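Local coordinates for protein lectin (Pleurotus ostreatus, PDB 6T0Q) that binds N-acetyl-D-galactosamine and probably other galactose-type sugars at a calcium-containing site of a beta-sandwich carbohydrate-binding module, at residues T203-N208 and G214-R219; R241-V246 and V251-S256; S255-A260 and A342-G347; I294-S297 and N301-V304. All coordinates share one frame; numbering follows the deposited sequence.

Contact 1: residues T203-N208 and G214-R219; sequences TSDNVN and GSRAFR. With NAG (2-acetamido-2-deoxy-beta-D-glucopyranose), chain B.
R216, on the antiparallel strand 214-222, reaches across to T203 and D205 of a type I beta turn that spans T203 to N206 and follows strand 199-202. Both strands belong to the same sheet. The R216 chain starts beside the backbone N and bends sharply at its second torsion (chi2 -65°), which lays its aliphatic part across the T203 side chain at about a right angle. R216 CB is 4.0 Å from T203 OG1. The next atom, R216 CG, comes to 3.4 Å from T203 OG1, and CD is nearer again, with 3.3 Å between R216 CD and T203 OG1. From here the chain meets charge. R216 NE donates to D205 OD2 over 3.2 Å, entering on the syn lone pair. R216 NH2 reaches D205 OD2 as well, at 2.9 Å, so two nitrogens grip a single oxygen side-on in a salt bridge. The carboxylate and guanidinium planes are twisted 33° apart, and accordingly neither bond lies flat in the guanidinium plane. The other carboxylate oxygen is taken from within the turn by T203 OG1, which donates to D205 OD1 at 2.7 Å and, together with the arginine bonds, holds the rotation of the carboxylate. Further along the strand, the F218 ring presents its edge to T203 N, while S215 OG, hydrogen-bonded to T280 OG1, lies beside a glycan sugar. The other terminal nitrogen, R216 NH1, turns back onto its own strand and donates to S215 O at 2.8 Å, from well above the carbonyl plane.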
loop_
_atom_site.group_PDB
_atom_site.type_symbol
_atom_site.label_atom_id
_atom_site.label_comp_id
_atom_site.label_asym_id
_atom_site.label_seq_id
_atom_site.Cartn_x
_atom_site.Cartn_y
_atom_site.Cartn_z
ATOM N N THR A 203 -18.438 14.584 11.090
ATOM C CA THR A 203 -19.121 13.357 11.474
ATOM C C THR A 203 -20.629 13.545 11.318
ATOM O O THR A 203 -21.133 14.663 11.162
ATOM C CB THR A 203 -18.768 12.955 12.906
ATOM O OG1 THR A 203 -18.647 14.130 13.718
ATOM C CG2 THR A 203 -17.457 12.183 12.937
ATOM N N SER A 204 -21.357 12.431 11.367
ATOM C CA SER A 204 -22.773 12.453 11.027
ATOM C C SER A 204 -23.659 13.013 12.141
ATOM O O SER A 204 -24.876 13.080 11.951
ATOM C CB SER A 204 -23.237 11.046 10.631
ATOM O OG SER A 204 -22.990 10.124 11.674
ATOM N N ASP A 205 -23.092 13.429 13.280
ATOM C CA ASP A 205 -23.846 14.202 14.265
ATOM C C ASP A 205 -24.003 15.664 13.861
ATOM O O ASP A 205 -24.625 16.435 14.596
ATOM C CB ASP A 205 -23.185 14.115 15.649
ATOM C CG ASP A 205 -21.720 14.548 15.640
ATOM O OD1 ASP A 205 -21.167 14.821 14.550
ATOM O OD2 ASP A 205 -21.115 14.615 16.730
ATOM N N ASN A 206 -23.440 16.069 12.725
ATOM C CA ASN A 206 -23.630 17.415 12.187
ATOM C C ASN A 206 -24.950 17.408 11.421
ATOM O O ASN A 206 -25.025 16.903 10.297
ATOM C CB ASN A 206 -22.451 17.792 11.289
ATOM C CG ASN A 206 -22.427 19.264 10.913
ATOM O OD1 ASN A 206 -23.465 19.874 10.696
ATOM N ND2 ASN A 206 -21.221 19.838 10.815
ATOM N N VAL A 207 -26.006 17.948 12.036
ATOM C CA VAL A 207 -27.343 17.943 11.452
ATOM C C VAL A 207 -27.993 19.301 11.677
ATOM O O VAL A 207 -27.715 19.991 12.663
ATOM C CB VAL A 207 -28.239 16.826 12.038
ATOM C CG1 VAL A 207 -27.745 15.456 11.613
ATOM C CG2 VAL A 207 -28.302 16.929 13.556
ATOM N N ASN A 208 -28.864 19.685 10.742
ATOM C CA ASN A 208 -29.659 20.910 10.852
ATOM C C ASN A 208 -28.786 22.153 10.988
ATOM O O ASN A 208 -29.201 23.149 11.587
ATOM C CB ASN A 208 -30.649 20.821 12.020
ATOM C CG ASN A 208 -31.535 19.587 11.939
ATOM O OD1 ASN A 208 -32.139 19.310 10.901
ATOM N ND2 ASN A 208 -31.599 18.830 13.029
ATOM N N GLY A 214 -17.084 19.653 20.471
ATOM C CA GLY A 214 -16.134 18.572 20.680
ATOM C C GLY A 214 -15.215 18.341 19.497
ATOM O O GLY A 214 -15.324 19.024 18.469
ATOM N N SER A 215 -14.316 17.365 19.633
ATOM C CA SER A 215 -13.315 17.055 18.622
ATOM C C SER A 215 -13.689 15.783 17.867
ATOM O O SER A 215 -14.254 14.846 18.437
ATOM C CB SER A 215 -11.933 16.894 19.259
ATOM O OG SER A 215 -11.491 18.123 19.810
ATOM N N ARG A 216 -13.363 15.767 16.575
ATOM C CA ARG A 216 -13.681 14.665 15.680
ATOM C C ARG A 216 -12.456 14.361 14.833
ATOM O O ARG A 216 -11.712 15.272 14.463
ATOM C CB ARG A 216 -14.859 15.012 14.751
ATOM C CG ARG A 216 -16.117 15.511 15.469
ATOM C CD ARG A 216 -16.704 14.403 16.337
ATOM N NE ARG A 216 -17.947 14.807 16.989
ATOM C CZ ARG A 216 -18.066 15.072 18.287
ATOM N NH1 ARG A 216 -17.017 14.971 19.093
ATOM N NH2 ARG A 216 -19.246 15.424 18.781
ATOM N N ALA A 217 -12.256 13.088 14.499
ATOM C CA ALA A 217 -11.107 12.702 13.692
ATOM C C ALA A 217 -11.543 12.248 12.305
ATOM O O ALA A 217 -12.652 11.735 12.118
ATOM C CB ALA A 217 -10.292 11.590 14.363
ATOM N N PHE A 218 -10.643 12.447 11.335
ATOM C CA PHE A 218 -10.873 12.144 9.928
ATOM C C PHE A 218 -9.599 11.556 9.338
ATOM O O PHE A 218 -8.499 12.009 9.663
ATOM C CB PHE A 218 -11.276 13.405 9.147
ATOM C CG PHE A 218 -12.472 14.111 9.730
ATOM C CD1 PHE A 218 -12.317 15.050 10.737
ATOM C CD2 PHE A 218 -13.752 13.808 9.290
ATOM C CE1 PHE A 218 -13.416 15.692 11.290
ATOM C CE2 PHE A 218 -14.861 14.436 9.842
ATOM C CZ PHE A 218 -14.692 15.387 10.840
ATOM N N ARG A 219 -9.749 10.552 8.470
ATOM C CA ARG A 219 -8.610 9.843 7.899
ATOM C C ARG A 219 -8.818 9.596 6.414
ATOM O O ARG A 219 -9.921 9.254 5.980
ATOM C CB ARG A 219 -8.377 8.488 8.587
ATOM C CG ARG A 219 -7.830 8.572 9.998
ATOM C CD ARG A 219 -7.819 7.187 10.655
ATOM N NE ARG A 219 -7.021 6.218 9.900
ATOM C CZ ARG A 219 -5.714 6.031 10.063
ATOM N NH1 ARG A 219 -5.039 6.752 10.957
ATOM N NH2 ARG A 219 -5.083 5.119 9.332
HETATM C C1 NAG B . -7.980 17.115 19.289
HETATM C C2 NAG B . -7.342 16.464 20.504
HETATM C C3 NAG B . -7.812 17.162 21.767
HETATM C C4 NAG B . -7.440 18.636 21.713
HETATM C C5 NAG B . -7.947 19.302 20.431
HETATM C C6 NAG B . -7.280 20.640 20.195
HETATM C C7 NAG B . -6.666 14.112 20.463
HETATM C C8 NAG B . -7.114 12.685 20.564
HETATM N N2 NAG B . -7.623 15.038 20.570
HETATM O O3 NAG B . -7.192 16.547 22.890
HETATM O O4 NAG B . -8.075 19.031 22.865
HETATM O O5 NAG B . -7.649 18.515 19.263
HETATM O O6 NAG B . -8.224 21.699 20.183
HETATM O O7 NAG B . -5.487 14.414 20.284
#

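Contact 2: residues R241-V246 and V251-S256; sequences RYTLYV and VGSGSS
V251 and V246 pack closely in this beta hairpin: V246 CG1 and V251 CG2 are 3.4 Å apart, a close contact, possibly a little too short. A classic beta bulge lies beside it, V251 and G252 both facing L244. L244 O takes a bond of 2.8 Å from V251 N and a weak one from G252 N. L244 CD2 runs alongside V251 CG1. On the same face of the sheet the Y242 ring, turned by chi1 71° between its backbone N and carbonyl carbon, folds over the partner strand, with G254 N 3.3 Å above the ring plane; G254 has no side chain to stand in its way. The tyrosine hydroxyl is hydrogen-bonded to D261 and Y263 of the opposing sheet.

The other side is looser and polar. T243 OG1 and S253 OG share a hydrogen bond of 2.9 Å. At the open end, the R241 guanidinium receives S255 CB over one face, at 3.8 Å from R241 NH1, and a water links R241 NH1 to G254 O. R241 also touches a glycan sugar. Apolar groups thus meet towards the sandwich interior, whereas the hydroxyl pair and the water-linked arginine are consistent with a polar face beside solvent and the bound glycan.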
loop_
_atom_site.group_PDB
_atom_site.type_symbol
_atom_site.label_atom_id
_atom_site.label_comp_id
_atom_site.label_asym_id
_atom_site.label_seq_id
_atom_site.Cartn_x
_atom_site.Cartn_y
_atom_site.Cartn_z
ATOM N N ARG A 241 -11.369 24.656 14.242
ATOM C CA ARG A 241 -9.918 24.499 14.236
ATOM C C ARG A 241 -9.590 23.063 13.851
ATOM O O ARG A 241 -10.458 22.190 13.856
ATOM C CB ARG A 241 -9.314 24.841 15.607
ATOM C CG ARG A 241 -9.824 23.934 16.735
ATOM C CD ARG A 241 -9.104 24.190 18.063
ATOM N NE ARG A 241 -9.237 25.579 18.499
ATOM C CZ ARG A 241 -8.242 26.465 18.511
ATOM N NH1 ARG A 241 -7.022 26.111 18.119
ATOM N NH2 ARG A 241 -8.466 27.710 18.918
ATOM N N TYR A 242 -8.314 22.821 13.542
ATOM C CA TYR A 242 -7.871 21.494 13.123
ATOM C C TYR A 242 -6.413 21.314 13.508
ATOM O O TYR A 242 -5.667 22.282 13.670
ATOM C CB TYR A 242 -8.005 21.285 11.602
ATOM C CG TYR A 242 -6.970 22.101 10.863
ATOM C CD1 TYR A 242 -5.707 21.588 10.594
ATOM C CD2 TYR A 242 -7.234 23.415 10.495
ATOM C CE1 TYR A 242 -4.736 22.356 9.966
ATOM C CE2 TYR A 242 -6.276 24.190 9.851
ATOM C CZ TYR A 242 -5.031 23.653 9.594
ATOM O OH TYR A 242 -4.070 24.415 8.973
ATOM N N THR A 243 -6.007 20.053 13.612
ATOM C CA THR A 243 -4.606 19.670 13.566
ATOM C C THR A 243 -4.455 18.603 12.492
ATOM O O THR A 243 -5.262 17.669 12.424
ATOM C CB THR A 243 -4.105 19.148 14.920
ATOM O OG1 THR A 243 -4.245 20.181 15.901
ATOM C CG2 THR A 243 -2.633 18.766 14.825
ATOM N N LEU A 244 -3.428 18.746 11.663
ATOM C CA LEU A 244 -3.217 17.902 10.497
ATOM C C LEU A 244 -1.974 17.053 10.702
ATOM O O LEU A 244 -0.936 17.571 11.130
ATOM C CB LEU A 244 -3.051 18.752 9.240
ATOM C CG LEU A 244 -2.621 18.014 7.969
ATOM C CD1 LEU A 244 -3.754 17.108 7.472
ATOM C CD2 LEU A 244 -2.211 19.028 6.907
ATOM N N TYR A 245 -2.081 15.763 10.366
ATOM C CA TYR A 245 -0.992 14.796 10.448
ATOM C C TYR A 245 -0.829 14.078 9.113
ATOM O O TYR A 245 -1.803 13.861 8.385
ATOM C CB TYR A 245 -1.256 13.736 11.538
ATOM C CG TYR A 245 -1.553 14.308 12.907
ATOM C CD1 TYR A 245 -2.821 14.781 13.223
ATOM C CD2 TYR A 245 -0.562 14.366 13.885
ATOM C CE1 TYR A 245 -3.099 15.305 14.473
ATOM C CE2 TYR A 245 -0.827 14.886 15.137
ATOM C CZ TYR A 245 -2.096 15.358 15.427
ATOM O OH TYR A 245 -2.366 15.879 16.672
ATOM N N VAL A 246 0.407 13.682 8.801
ATOM C CA VAL A 246 0.679 12.797 7.671
ATOM C C VAL A 246 1.592 11.676 8.159
ATOM O O VAL A 246 2.649 11.937 8.745
ATOM C CB VAL A 246 1.292 13.539 6.461
ATOM C CG1 VAL A 246 2.647 14.116 6.781
ATOM C CG2 VAL A 246 1.403 12.604 5.266
ATOM N N VAL A 251 1.865 17.929 10.989
ATOM C CA VAL A 251 2.157 18.870 9.910
ATOM C C VAL A 251 1.877 20.304 10.333
ATOM O O VAL A 251 2.723 21.181 10.168
ATOM C CB VAL A 251 1.372 18.499 8.635
ATOM C CG1 VAL A 251 1.539 19.585 7.583
ATOM C CG2 VAL A 251 1.872 17.180 8.101
ATOM N N GLY A 252 0.699 20.561 10.890
ATOM C CA GLY A 252 0.369 21.915 11.297
ATOM C C GLY A 252 -1.024 21.979 11.880
ATOM O O GLY A 252 -1.768 20.992 11.900
ATOM N N SER A 253 -1.370 23.176 12.337
ATOM C CA SER A 253 -2.639 23.459 12.986
ATOM C C SER A 253 -3.133 24.814 12.522
ATOM O O SER A 253 -2.342 25.672 12.125
ATOM C CB SER A 253 -2.494 23.467 14.518
ATOM O OG SER A 253 -2.272 22.160 14.993
ATOM N N GLY A 254 -4.447 25.008 12.593
ATOM C CA GLY A 254 -5.034 26.293 12.275
ATOM C C GLY A 254 -6.319 26.458 13.057
ATOM O O GLY A 254 -6.836 25.507 13.644
ATOM N N SER A 255 -6.834 27.692 13.063
ATOM C CA SER A 255 -8.062 27.984 13.800
ATOM C C SER A 255 -8.901 29.037 13.094
ATOM O O SER A 255 -9.570 29.841 13.753
ATOM C CB SER A 255 -7.751 28.438 15.238
ATOM O OG SER A 255 -6.832 29.517 15.247
ATOM N N SER A 256 -8.895 29.042 11.768
ATOM C CA SER A 256 -9.649 30.020 11.001
ATOM C C SER A 256 -10.443 29.314 9.917
ATOM O O SER A 256 -9.909 28.444 9.219
ATOM C CB SER A 256 -8.723 31.069 10.371
ATOM O OG SER A 256 -9.487 31.954 9.572
HETATM O O HOH W 1 -5.895 24.153 16.249
#

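Contact 3: residues S255-A260 and A342-G347; sequences SSYTVA and APWGAG
Y257 and W344 supply the aromatic part of this contact, an offset edge-to-face pair. The indole turns its edge toward the phenol ring, with the centroid of its five-membered ring 5.5 Å from that of Y257 and the planes at 68°. The nearest atoms are Y257 CD1 and W344 CD1, 3.7 Å apart, and the two side chains cross at about a right angle. Y257 reaches this place because its ring carbon CG sits between backbone N and carbonyl carbon (chi1 49°). On the indole side, P343, which follows a cis peptide bond, sets its CD 3.9 Å above the W344 ring, over the centre, and W200 also stacks on the tryptophan.

The polar end of the indole looks to the metal site: W344 NE1 donates to D239 OD2, and D239 is a ligand of the second calcium ion. The contact joins two surface loops of the C-terminal beta-sandwich module, one between strands 249-254 and 261-265, the other after strand 331-338, with W344 in the second shell of the calcium site.

Water carries the backbone interactions. One molecule donates to Y257 O at 2.7 Å and, over a longer 3.3 Å, to W344 O. A second donates to T258 O and also to G347 O, the latter at 2.8 Å, joining carbonyls that could not bond to each other directly.

Within 255-260, the side chain of S256 shapes the loop. Its OG accepts from T258 N at 3.1 Å, an ST turn, and from V259 N at 3.0 Å, completing an ST motif.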
loop_
_atom_site.group_PDB
_atom_site.type_symbol
_atom_site.label_atom_id
_atom_site.label_comp_id
_atom_site.label_asym_id
_atom_site.label_seq_id
_atom_site.Cartn_x
_atom_site.Cartn_y
_atom_site.Cartn_z
ATOM N N SER A 255 -6.834 27.692 13.063
ATOM C CA SER A 255 -8.062 27.984 13.800
ATOM C C SER A 255 -8.901 29.037 13.094
ATOM O O SER A 255 -9.570 29.841 13.753
ATOM C CB SER A 255 -7.751 28.438 15.238
ATOM O OG SER A 255 -6.832 29.517 15.247
ATOM N N SER A 256 -8.895 29.042 11.768
ATOM C CA SER A 256 -9.649 30.020 11.001
ATOM C C SER A 256 -10.443 29.314 9.917
ATOM O O SER A 256 -9.909 28.444 9.219
ATOM C CB SER A 256 -8.723 31.069 10.371
ATOM O OG SER A 256 -9.487 31.954 9.572
ATOM N N TYR A 257 -11.714 29.685 9.772
ATOM C CA TYR A 257 -12.508 29.227 8.645
ATOM C C TYR A 257 -12.646 30.300 7.576
ATOM O O TYR A 257 -13.411 30.123 6.624
ATOM C CB TYR A 257 -13.884 28.732 9.112
ATOM C CG TYR A 257 -14.650 29.665 10.043
ATOM C CD1 TYR A 257 -15.521 30.618 9.541
ATOM C CD2 TYR A 257 -14.518 29.560 11.428
ATOM C CE1 TYR A 257 -16.240 31.467 10.394
ATOM C CE2 TYR A 257 -15.218 30.405 12.284
ATOM C CZ TYR A 257 -16.080 31.351 11.760
ATOM O OH TYR A 257 -16.775 32.186 12.613
ATOM N N THR A 258 -11.909 31.403 7.699
ATOM C CA THR A 258 -11.870 32.409 6.644
ATOM C C THR A 258 -10.501 32.551 5.993
ATOM O O THR A 258 -10.406 33.143 4.911
ATOM C CB THR A 258 -12.295 33.779 7.193
ATOM O OG1 THR A 258 -11.446 34.133 8.290
ATOM C CG2 THR A 258 -13.751 33.739 7.670
ATOM N N VAL A 259 -9.450 32.035 6.618
ATOM C CA VAL A 259 -8.104 32.074 6.060
ATOM C C VAL A 259 -7.569 30.648 6.083
ATOM O O VAL A 259 -7.316 30.096 7.161
ATOM C CB VAL A 259 -7.185 33.026 6.839
ATOM C CG1 VAL A 259 -5.769 32.993 6.260
ATOM C CG2 VAL A 259 -7.757 34.461 6.822
ATOM N N ALA A 260 -7.412 30.043 4.899
ATOM C CA ALA A 260 -6.944 28.666 4.800
ATOM C C ALA A 260 -5.427 28.588 4.955
ATOM O O ALA A 260 -4.695 29.545 4.682
ATOM C CB ALA A 260 -7.355 28.046 3.459
ATOM N N ALA A 342 -23.331 28.431 2.402
ATOM C CA ALA A 342 -23.510 29.058 3.702
ATOM C C ALA A 342 -23.251 28.034 4.809
ATOM O O ALA A 342 -23.476 26.834 4.621
ATOM C CB ALA A 342 -24.934 29.613 3.820
ATOM N N PRO A 343 -22.785 28.475 5.985
ATOM C CA PRO A 343 -22.548 29.876 6.345
ATOM C C PRO A 343 -21.173 30.394 5.942
ATOM O O PRO A 343 -20.961 31.594 6.039
ATOM C CB PRO A 343 -22.682 29.860 7.874
ATOM C CG PRO A 343 -22.144 28.503 8.243
ATOM C CD PRO A 343 -22.643 27.580 7.152
ATOM N N TRP A 344 -20.265 29.524 5.480
ATOM C CA TRP A 344 -18.899 29.977 5.223
ATOM C C TRP A 344 -18.768 30.727 3.901
ATOM O O TRP A 344 -17.926 31.625 3.790
ATOM C CB TRP A 344 -17.944 28.787 5.264
ATOM C CG TRP A 344 -18.164 27.979 6.517
ATOM C CD1 TRP A 344 -17.837 28.344 7.792
ATOM C CD2 TRP A 344 -18.799 26.699 6.614
ATOM N NE1 TRP A 344 -18.214 27.360 8.678
ATOM C CE2 TRP A 344 -18.803 26.338 7.983
ATOM C CE3 TRP A 344 -19.358 25.817 5.680
ATOM C CZ2 TRP A 344 -19.344 25.132 8.438
ATOM C CZ3 TRP A 344 -19.886 24.610 6.134
ATOM C CH2 TRP A 344 -19.871 24.278 7.502
ATOM N N GLY A 345 -19.568 30.387 2.897
ATOM C CA GLY A 345 -19.465 31.127 1.649
ATOM C C GLY A 345 -18.228 30.751 0.840
ATOM O O GLY A 345 -17.509 29.792 1.131
ATOM N N ALA A 346 -17.978 31.553 -0.194
ATOM C CA ALA A 346 -16.906 31.276 -1.145
ATOM C C ALA A 346 -15.692 32.182 -0.978
ATOM O O ALA A 346 -14.763 32.098 -1.790
ATOM C CB ALA A 346 -17.441 31.394 -2.583
ATOM N N GLY A 347 -15.673 33.050 0.039
ATOM C CA GLY A 347 -14.629 34.054 0.191
ATOM C C GLY A 347 -13.340 33.631 0.878
ATOM O O GLY A 347 -12.516 34.498 1.179
HETATM O O HOH W 2 -14.779 31.335 4.617
HETATM O O HOH W 3 -12.257 34.922 3.967
#

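Contact 4: residues I294-S297 and N301-V304; sequences ITYS and NETV. With NAG (2-acetamido-2-deoxy-beta-D-glucopyranose), chain C.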
loop_
_atom_site.group_PDB
_atom_site.type_symbol
_atom_site.label_atom_id
_atom_site.label_comp_id
_atom_site.label_asym_id
_atom_site.label_seq_id
_atom_site.Cartn_x
_atom_site.Cartn_y
_atom_site.Cartn_z
ATOM N N ILE A 294 -0.880 15.180 -4.834
ATOM C CA ILE A 294 0.289 14.329 -4.672
ATOM C C ILE A 294 0.977 14.211 -6.025
ATOM O O ILE A 294 0.313 13.970 -7.038
ATOM C CB ILE A 294 -0.121 12.947 -4.135
ATOM C CG1 ILE A 294 -0.666 13.083 -2.712
ATOM C CG2 ILE A 294 1.035 11.989 -4.182
ATOM C CD1 ILE A 294 -1.465 11.874 -2.269
ATOM N N THR A 295 2.296 14.387 -6.048
ATOM C CA THR A 295 3.061 14.215 -7.278
ATOM C C THR A 295 3.715 12.839 -7.307
ATOM O O THR A 295 4.132 12.306 -6.275
ATOM C CB THR A 295 4.141 15.297 -7.424
ATOM O OG1 THR A 295 4.984 15.285 -6.274
ATOM C CG2 THR A 295 3.512 16.696 -7.551
ATOM N N TYR A 296 3.812 12.277 -8.508
ATOM C CA TYR A 296 4.433 10.979 -8.728
ATOM C C TYR A 296 5.677 11.111 -9.600
ATOM O O TYR A 296 5.804 12.046 -10.398
ATOM C CB TYR A 296 3.444 10.005 -9.372
ATOM C CG TYR A 296 2.343 9.628 -8.410
ATOM C CD1 TYR A 296 2.564 8.672 -7.423
ATOM C CD2 TYR A 296 1.100 10.247 -8.466
ATOM C CE1 TYR A 296 1.573 8.326 -6.525
ATOM C CE2 TYR A 296 0.085 9.911 -7.565
ATOM C CZ TYR A 296 0.334 8.952 -6.594
ATOM O OH TYR A 296 -0.648 8.598 -5.697
ATOM N N SER A 297 6.591 10.139 -9.452
ATOM C CA SER A 297 7.885 10.211 -10.126
ATOM C C SER A 297 7.770 10.113 -11.640
ATOM O O SER A 297 8.712 10.499 -12.338
ATOM C CB SER A 297 8.816 9.100 -9.626
ATOM O OG SER A 297 8.293 7.838 -9.999
ATOM N N ASN A 301 0.108 13.074 -11.327
ATOM C CA ASN A 301 -0.294 13.566 -10.021
ATOM C C ASN A 301 -1.687 13.033 -9.722
ATOM O O ASN A 301 -2.369 12.479 -10.591
ATOM C CB ASN A 301 -0.291 15.104 -9.978
ATOM C CG ASN A 301 -1.345 15.694 -10.904
ATOM O OD1 ASN A 301 -2.538 15.629 -10.615
ATOM N ND2 ASN A 301 -0.915 16.264 -12.019
ATOM N N GLU A 302 -2.123 13.226 -8.486
ATOM C CA GLU A 302 -3.528 13.006 -8.203
ATOM C C GLU A 302 -3.966 13.963 -7.111
ATOM O O GLU A 302 -3.176 14.350 -6.245
ATOM C CB GLU A 302 -3.817 11.548 -7.815
ATOM C CG GLU A 302 -3.593 11.195 -6.373
ATOM C CD GLU A 302 -3.995 9.751 -6.085
ATOM O OE1 GLU A 302 -3.183 8.842 -6.355
ATOM O OE2 GLU A 302 -5.126 9.522 -5.607
ATOM N N THR A 303 -5.238 14.337 -7.172
ATOM C CA THR A 303 -5.859 15.225 -6.207
ATOM C C THR A 303 -6.835 14.436 -5.348
ATOM O O THR A 303 -7.577 13.586 -5.850
ATOM C CB THR A 303 -6.575 16.380 -6.912
ATOM O OG1 THR A 303 -5.601 17.209 -7.549
ATOM C CG2 THR A 303 -7.394 17.224 -5.917
ATOM N N VAL A 304 -6.785 14.691 -4.049
ATOM C CA VAL A 304 -7.718 14.145 -3.077
ATOM C C VAL A 304 -8.430 15.322 -2.435
ATOM O O VAL A 304 -7.789 16.328 -2.119
ATOM C CB VAL A 304 -6.971 13.305 -2.018
ATOM C CG1 VAL A 304 -7.877 12.993 -0.842
ATOM C CG2 VAL A 304 -6.419 12.026 -2.655
HETATM C C1 NAG C . -1.870 16.801 -12.962
HETATM C C2 NAG C . -1.670 18.261 -13.396
HETATM C C3 NAG C . -2.646 18.630 -14.537
HETATM C C4 NAG C . -2.666 17.584 -15.649
HETATM C C5 NAG C . -2.832 16.184 -15.064
HETATM C C6 NAG C . -2.703 15.086 -16.101
HETATM C C7 NAG C . -0.925 19.945 -11.736
HETATM C C8 NAG C . -1.362 20.827 -10.606
HETATM N N2 NAG C . -1.874 19.159 -12.268
HETATM O O3 NAG C . -2.286 19.891 -15.094
HETATM O O4 NAG C . -3.554 17.851 -16.670
HETATM O O5 NAG C . -1.801 15.952 -14.096
HETATM O O6 NAG C . -1.427 15.108 -16.728
HETATM O O7 NAG C . 0.220 19.943 -12.140
#
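Y296 lays one edge of its ring along N301 and E302 of the facing strand: Y296 CD2 is 3.9 Å from N301 CA, near the ring plane, and the hydroxyl at the far end meets the glutamate. Y296 OH donates to E302 OE1 over a short 2.6 Å. The oxygen is approached from above the carboxylate plane, 36° out of it, and the ring and carboxylate planes are 41° apart, so the two flat groups are not coplanar. E302 can reach the phenol because its chain runs extended beyond CG (chi2 176°). OE1 has a further, weak bond from Q224, and K227 makes a cation-pi contact with the Y296 ring. I294 CG2 lies 3.9 Å above one face of the ring, offset toward the rim.

Beneath the side chains the backbones pair. I294 N donates to E302 O at 2.8 Å, and E302 N returns a bond of 2.9 Å to I294 O. The same I294 carbonyl also takes a CA-H...O contact from N301.

On the sheet face shared by T295 and N301, the asparagine leads away from its neighbour and carries a sugar: N301 ND2 is bonded covalently to C1 of N-acetylglucosamine at 1.4 Å. The sugar is further hydrogen-bonded to I89 O and F102 N, on strands of the N-terminal sheets. With T303 two residues on, N301 heads an N-glycosylation sequon, here set on the second strand of a beta hairpin, at the edge of its antiparallel sheet within this chain.

Overall arrangement
All four contacts lie in the C-terminal half of the chain. Contacts 1 and 2 reach the same seven-stranded sheet, with centres 16 Å apart, and contribute S215 and R241 to the pocket around a bound glycan. Contact 3 continues directly from contact 2, sharing S255 and S256, and their centres are 15 Å apart. Calcium lies about 6 Å from the side chain of Y257 in contact 3 and about 11 Å from that of R216 in contact 1; the R216 side chain is about 10 Å from G283, which binds calcium and N-acetyl-D-galactosamine. Contact 4, on the sheet holding strand 229-239, carries a different glycan; its centre is 21 Å from contact 2, 26 Å from contact 3 and 27 Å from contact 1.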